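Local coordinates for protein glutathione-specific gamma-glutamylcyclotransferase (Saccharomyces cerevisiae S288c, PDB 5HWK) that cleaves glutathione into 5-oxo-L-proline and the dipeptide Cys-Gly, acting specifically on glutathione and on no other gamma-glutamyl peptide, at residues 45-57 against 182-196. Residues are numbered along the deposited sequence; the frame is centred on the assembly and turned at random. Where two conformers were deposited one is given.
Sequences DHRGTPANPGRVA and VIAVSHGPSGSNYEY. With PO4 (phosphate ion), chain D.
R47 forms a salt bridge to E195 and lies layered between S190 CB on one face of its guanidinium and Y196 CB on the opposite face. Its NH1 points almost straight at E195 OE1 (2.9 Å, 176°), in the guanidinium plane but on the anti side of the carboxylate, and also donates to S192 O, the carbonyl just ahead of helix 193-205. A bend at chi2 (-63°) turns the chain toward that helix start, and a water takes a hydrogen bond from NH2 and returns a weak one to the same OE1. With an alanine here, E195 would probably lose its salt bridge and S192 O the arginine donor, and a gap would open between S190 and Y196.

Strand 54-57 is held by N193 and Y196. A chi1 of -162° swings the N193 amide out to the strand, where it grips both backbone groups of R55: OD1 accepts from R55 N and ND2 donates to R55 O, each at 2.8 Å. Y196 OH accepts from A57 N at 3.0 Å. Separately, S190 N reaches a lone pair of H46 O (2.9 Å), joining the 188-191 turn to the loop before the strand.

Among the packing contacts, V56 CG1 sits over the Y196 ring centre in a CH-pi contact (3.8 Å to the centroid), while V182 CG2 lies over one face of the R55 guanidinium, toward its rim; R55 NE pairs with E174.

Side-chain amide and hydroxyl groups thus tie strand 54-61 to helix 193-205, consistent with Y196 being positioned beside E115, the probable proton acceptor.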
loop_
_atom_site.group_PDB
_atom_site.type_symbol
_atom_site.label_atom_id
_atom_site.label_comp_id
_atom_site.label_asym_id
_atom_site.label_seq_id
_atom_site.Cartn_x
_atom_site.Cartn_y
_atom_site.Cartn_z
ATOM N N ASP A 45 0.831 -11.735 -14.273
ATOM C CA ASP A 45 1.998 -12.609 -14.244
ATOM C C ASP A 45 2.202 -13.272 -12.895
ATOM O O ASP A 45 3.126 -14.083 -12.752
ATOM C CB ASP A 45 3.273 -11.835 -14.623
ATOM C CG ASP A 45 3.297 -11.392 -16.078
ATOM O OD1 ASP A 45 2.722 -12.073 -16.974
ATOM O OD2 ASP A 45 3.918 -10.341 -16.360
ATOM N N HIS A 46 1.371 -12.953 -11.898
ATOM C CA HIS A 46 1.627 -13.466 -10.556
ATOM C C HIS A 46 0.378 -14.073 -9.949
ATOM O O HIS A 46 0.380 -15.262 -9.569
ATOM C CB HIS A 46 2.229 -12.369 -9.692
ATOM C CG HIS A 46 3.576 -11.972 -10.168
ATOM N ND1 HIS A 46 3.751 -11.075 -11.194
ATOM C CD2 HIS A 46 4.814 -12.404 -9.818
ATOM C CE1 HIS A 46 5.038 -10.951 -11.457
ATOM N NE2 HIS A 46 5.705 -11.741 -10.632
ATOM N N ARG A 47 -0.683 -13.261 -9.822
ATOM C CA ARG A 47 -1.899 -13.691 -9.146
ATOM C C ARG A 47 -3.072 -13.805 -10.109
ATOM O O ARG A 47 -4.215 -14.034 -9.679
ATOM C CB ARG A 47 -2.211 -12.734 -8.009
ATOM C CG ARG A 47 -1.125 -12.681 -6.924
ATOM C CD ARG A 47 -0.939 -14.010 -6.209
ATOM N NE ARG A 47 0.237 -13.922 -5.311
ATOM C CZ ARG A 47 0.531 -14.896 -4.450
ATOM N NH1 ARG A 47 -0.273 -15.938 -4.339
ATOM N NH2 ARG A 47 1.630 -14.804 -3.693
ATOM N N GLY A 48 -2.775 -13.788 -11.397
ATOM C CA GLY A 48 -3.723 -14.064 -12.459
ATOM C C GLY A 48 -2.940 -14.311 -13.732
ATOM O O GLY A 48 -1.712 -14.459 -13.691
ATOM N N THR A 49 -3.655 -14.336 -14.865
ATOM C CA THR A 49 -3.050 -14.577 -16.168
ATOM C C THR A 49 -3.460 -13.452 -17.114
ATOM O O THR A 49 -4.357 -12.664 -16.803
ATOM C CB THR A 49 -3.534 -15.919 -16.731
ATOM O OG1 THR A 49 -4.926 -15.783 -17.043
ATOM C CG2 THR A 49 -3.268 -17.058 -15.760
ATOM N N PRO A 50 -2.818 -13.344 -18.283
ATOM C CA PRO A 50 -3.224 -12.306 -19.257
ATOM C C PRO A 50 -4.694 -12.330 -19.612
ATOM O O PRO A 50 -5.340 -11.278 -19.699
ATOM C CB PRO A 50 -2.274 -12.543 -20.442
ATOM C CG PRO A 50 -1.018 -13.142 -19.740
ATOM C CD PRO A 50 -1.613 -14.075 -18.721
ATOM N N ALA A 51 -5.229 -13.530 -19.855
ATOM C CA ALA A 51 -6.644 -13.617 -20.196
ATOM C C ALA A 51 -7.538 -13.483 -18.981
ATOM O O ALA A 51 -8.715 -13.154 -19.134
ATOM C CB ALA A 51 -6.966 -14.864 -21.041
ATOM N N ASN A 52 -7.045 -13.793 -17.774
ATOM C CA ASN A 52 -7.881 -13.809 -16.582
ATOM C C ASN A 52 -7.076 -13.151 -15.462
ATOM O O ASN A 52 -6.524 -13.820 -14.580
ATOM C CB ASN A 52 -8.263 -15.247 -16.193
ATOM C CG ASN A 52 -9.151 -15.888 -17.233
ATOM O OD1 ASN A 52 -8.697 -16.690 -18.043
ATOM N ND2 ASN A 52 -10.398 -15.445 -17.282
ATOM N N PRO A 53 -7.022 -11.826 -15.456
ATOM C CA PRO A 53 -6.168 -11.139 -14.483
ATOM C C PRO A 53 -6.702 -11.236 -13.066
ATOM O O PRO A 53 -7.902 -11.368 -12.806
ATOM C CB PRO A 53 -6.202 -9.686 -14.960
ATOM C CG PRO A 53 -6.553 -9.776 -16.490
ATOM C CD PRO A 53 -7.543 -10.936 -16.522
ATOM N N GLY A 54 -5.785 -11.124 -12.129
ATOM C CA GLY A 54 -6.145 -11.008 -10.732
ATOM C C GLY A 54 -6.183 -9.548 -10.269
ATOM O O GLY A 54 -6.145 -8.610 -11.071
ATOM N N ARG A 55 -6.194 -9.361 -8.956
ATOM C CA ARG A 55 -6.261 -8.052 -8.327
ATOM C C ARG A 55 -5.214 -7.959 -7.240
ATOM O O ARG A 55 -5.195 -8.775 -6.308
ATOM C CB ARG A 55 -7.615 -7.737 -7.706
ATOM C CG ARG A 55 -8.744 -7.760 -8.650
ATOM C CD ARG A 55 -8.715 -6.467 -9.457
ATOM N NE ARG A 55 -9.885 -6.309 -10.334
ATOM C CZ ARG A 55 -9.901 -6.748 -11.575
ATOM N NH1 ARG A 55 -8.882 -7.396 -12.100
ATOM N NH2 ARG A 55 -10.975 -6.530 -12.314
ATOM N N VAL A 56 -4.379 -6.907 -7.292
ATOM C CA VAL A 56 -3.325 -6.700 -6.304
ATOM C C VAL A 56 -3.371 -5.236 -5.874
ATOM O O VAL A 56 -4.166 -4.445 -6.375
ATOM C CB VAL A 56 -1.952 -7.132 -6.865
ATOM C CG1 VAL A 56 -1.905 -8.650 -7.037
ATOM C CG2 VAL A 56 -1.618 -6.418 -8.147
ATOM N N ALA A 57 -2.563 -4.905 -4.866
ATOM C CA ALA A 57 -2.714 -3.613 -4.197
ATOM C C ALA A 57 -2.022 -2.467 -4.932
ATOM O O ALA A 57 -0.913 -2.616 -5.464
ATOM C CB ALA A 57 -2.119 -3.705 -2.799
ATOM N N VAL A 182 -13.413 -11.410 -8.529
ATOM C CA VAL A 182 -12.155 -11.749 -9.201
ATOM C C VAL A 182 -11.182 -12.457 -8.252
ATOM O O VAL A 182 -10.621 -13.521 -8.579
ATOM C CB VAL A 182 -11.526 -10.482 -9.805
ATOM C CG1 VAL A 182 -10.175 -10.845 -10.388
ATOM C CG2 VAL A 182 -12.494 -9.860 -10.851
ATOM N N ILE A 183 -10.975 -11.901 -7.059
ATOM C CA ILE A 183 -9.987 -12.489 -6.163
ATOM C C ILE A 183 -10.332 -13.939 -5.840
ATOM O O ILE A 183 -9.439 -14.787 -5.725
ATOM C CB ILE A 183 -9.825 -11.641 -4.891
ATOM C CG1 ILE A 183 -9.193 -10.290 -5.271
ATOM C CG2 ILE A 183 -8.914 -12.369 -3.862
ATOM C CD1 ILE A 183 -9.147 -9.396 -4.069
ATOM N N ALA A 184 -11.616 -14.257 -5.750
ATOM C CA ALA A 184 -12.028 -15.575 -5.296
ATOM C C ALA A 184 -11.726 -16.651 -6.325
ATOM O O ALA A 184 -11.664 -17.824 -5.959
ATOM C CB ALA A 184 -13.527 -15.547 -5.042
ATOM N N VAL A 185 -11.577 -16.300 -7.602
ATOM C CA VAL A 185 -11.354 -17.299 -8.657
ATOM C C VAL A 185 -9.972 -17.251 -9.296
ATOM O O VAL A 185 -9.598 -18.195 -10.006
ATOM C CB VAL A 185 -12.446 -17.242 -9.747
ATOM C CG1 VAL A 185 -13.825 -17.511 -9.124
ATOM C CG2 VAL A 185 -12.350 -15.936 -10.543
ATOM N N SER A 186 -9.208 -16.195 -9.098
ATOM C CA SER A 186 -8.007 -16.025 -9.892
ATOM C C SER A 186 -6.801 -16.711 -9.250
ATOM O O SER A 186 -6.748 -16.955 -8.032
ATOM C CB SER A 186 -7.709 -14.527 -10.108
ATOM O OG SER A 186 -8.740 -13.865 -10.860
ATOM N N HIS A 187 -5.845 -17.070 -10.097
ATOM C CA HIS A 187 -4.555 -17.520 -9.577
ATOM C C HIS A 187 -3.578 -17.354 -10.733
ATOM O O HIS A 187 -3.982 -17.251 -11.894
ATOM C CB HIS A 187 -4.612 -18.990 -9.076
ATOM C CG HIS A 187 -4.447 -19.978 -10.152
ATOM N ND1 HIS A 187 -5.509 -20.341 -10.929
ATOM C CD2 HIS A 187 -3.405 -20.759 -10.533
ATOM C CE1 HIS A 187 -5.138 -21.297 -11.766
ATOM N NE2 HIS A 187 -3.867 -21.576 -11.538
ATOM N N GLY A 188 -2.299 -17.298 -10.408
ATOM C CA GLY A 188 -1.270 -17.315 -11.417
ATOM C C GLY A 188 -0.047 -18.051 -10.893
ATOM O O GLY A 188 -0.120 -18.823 -9.934
ATOM N N PRO A 189 1.092 -17.821 -11.524
ATOM C CA PRO A 189 2.311 -18.563 -11.165
ATOM C C PRO A 189 2.740 -18.420 -9.729
ATOM O O PRO A 189 3.428 -19.314 -9.224
ATOM C CB PRO A 189 3.357 -17.969 -12.115
ATOM C CG PRO A 189 2.554 -17.548 -13.327
ATOM C CD PRO A 189 1.260 -17.024 -12.762
ATOM N N SER A 190 2.361 -17.338 -9.054
ATOM C CA SER A 190 2.758 -17.196 -7.658
ATOM C C SER A 190 1.795 -17.878 -6.700
ATOM O O SER A 190 2.136 -18.042 -5.522
ATOM C CB SER A 190 2.778 -15.743 -7.283
ATOM O OG SER A 190 3.688 -15.020 -8.075
ATOM N N GLY A 191 0.616 -18.299 -7.170
ATOM C CA GLY A 191 -0.401 -18.911 -6.337
ATOM C C GLY A 191 -1.692 -18.175 -6.481
ATOM O O GLY A 191 -1.892 -17.368 -7.411
ATOM N N SER A 192 -2.610 -18.448 -5.583
ATOM C CA SER A 192 -3.952 -17.934 -5.756
ATOM C C SER A 192 -3.990 -16.458 -5.396
ATOM O O SER A 192 -3.191 -15.935 -4.586
ATOM C CB SER A 192 -4.972 -18.661 -4.891
ATOM O OG SER A 192 -4.740 -18.370 -3.528
ATOM N N ASN A 193 -4.946 -15.767 -5.975
ATOM C CA ASN A 193 -5.120 -14.354 -5.619
ATOM C C ASN A 193 -5.592 -14.265 -4.169
ATOM O O ASN A 193 -5.218 -13.334 -3.442
ATOM C CB ASN A 193 -6.153 -13.762 -6.581
ATOM C CG ASN A 193 -6.151 -12.226 -6.665
ATOM O OD1 ASN A 193 -6.743 -11.733 -7.614
ATOM N ND2 ASN A 193 -5.469 -11.519 -5.767
ATOM N N TYR A 194 -6.333 -15.279 -3.699
ATOM C CA TYR A 194 -6.758 -15.292 -2.309
ATOM C C TYR A 194 -5.573 -15.337 -1.362
ATOM O O TYR A 194 -5.583 -14.652 -0.326
ATOM C CB TYR A 194 -7.646 -16.520 -2.107
ATOM C CG TYR A 194 -8.036 -16.873 -0.707
ATOM C CD1 TYR A 194 -8.821 -16.023 0.079
ATOM C CD2 TYR A 194 -7.783 -18.149 -0.223
ATOM C CE1 TYR A 194 -9.226 -16.423 1.358
ATOM C CE2 TYR A 194 -8.151 -18.516 1.003
ATOM C CZ TYR A 194 -8.873 -17.671 1.789
ATOM O OH TYR A 194 -9.252 -18.149 3.022
ATOM N N GLU A 195 -4.564 -16.157 -1.681
ATOM C CA GLU A 195 -3.360 -16.227 -0.842
ATOM C C GLU A 195 -2.699 -14.840 -0.739
ATOM O O GLU A 195 -2.208 -14.474 0.334
ATOM C CB GLU A 195 -2.349 -17.212 -1.426
ATOM C CG GLU A 195 -1.146 -17.365 -0.548
ATOM C CD GLU A 195 0.052 -18.097 -1.197
ATOM O OE1 GLU A 195 0.218 -18.069 -2.449
ATOM O OE2 GLU A 195 0.882 -18.629 -0.436
ATOM N N TYR A 196 -2.594 -14.104 -1.848
ATOM C CA TYR A 196 -2.033 -12.756 -1.764
ATOM C C TYR A 196 -2.800 -11.886 -0.761
ATOM O O TYR A 196 -2.193 -11.206 0.090
ATOM C CB TYR A 196 -2.071 -12.128 -3.142
ATOM C CG TYR A 196 -1.646 -10.695 -3.239
ATOM C CD1 TYR A 196 -2.575 -9.665 -3.068
ATOM C CD2 TYR A 196 -0.320 -10.371 -3.544
ATOM C CE1 TYR A 196 -2.194 -8.331 -3.176
ATOM C CE2 TYR A 196 0.088 -9.026 -3.671
ATOM C CZ TYR A 196 -0.841 -8.021 -3.449
ATOM O OH TYR A 196 -0.483 -6.690 -3.622
HETATM P P PO4 D . 1.648 -8.428 -12.533
HETATM O O1 PO4 D . 0.779 -8.144 -13.753
HETATM O O2 PO4 D . 3.062 -7.940 -12.762
HETATM O O3 PO4 D . 1.542 -9.906 -12.127
HETATM O O4 PO4 D . 1.041 -7.612 -11.339
HETATM O O HOH W 1 3.165 -16.754 -2.210
HETATM O O HOH W 2 -6.714 -16.218 -13.014
#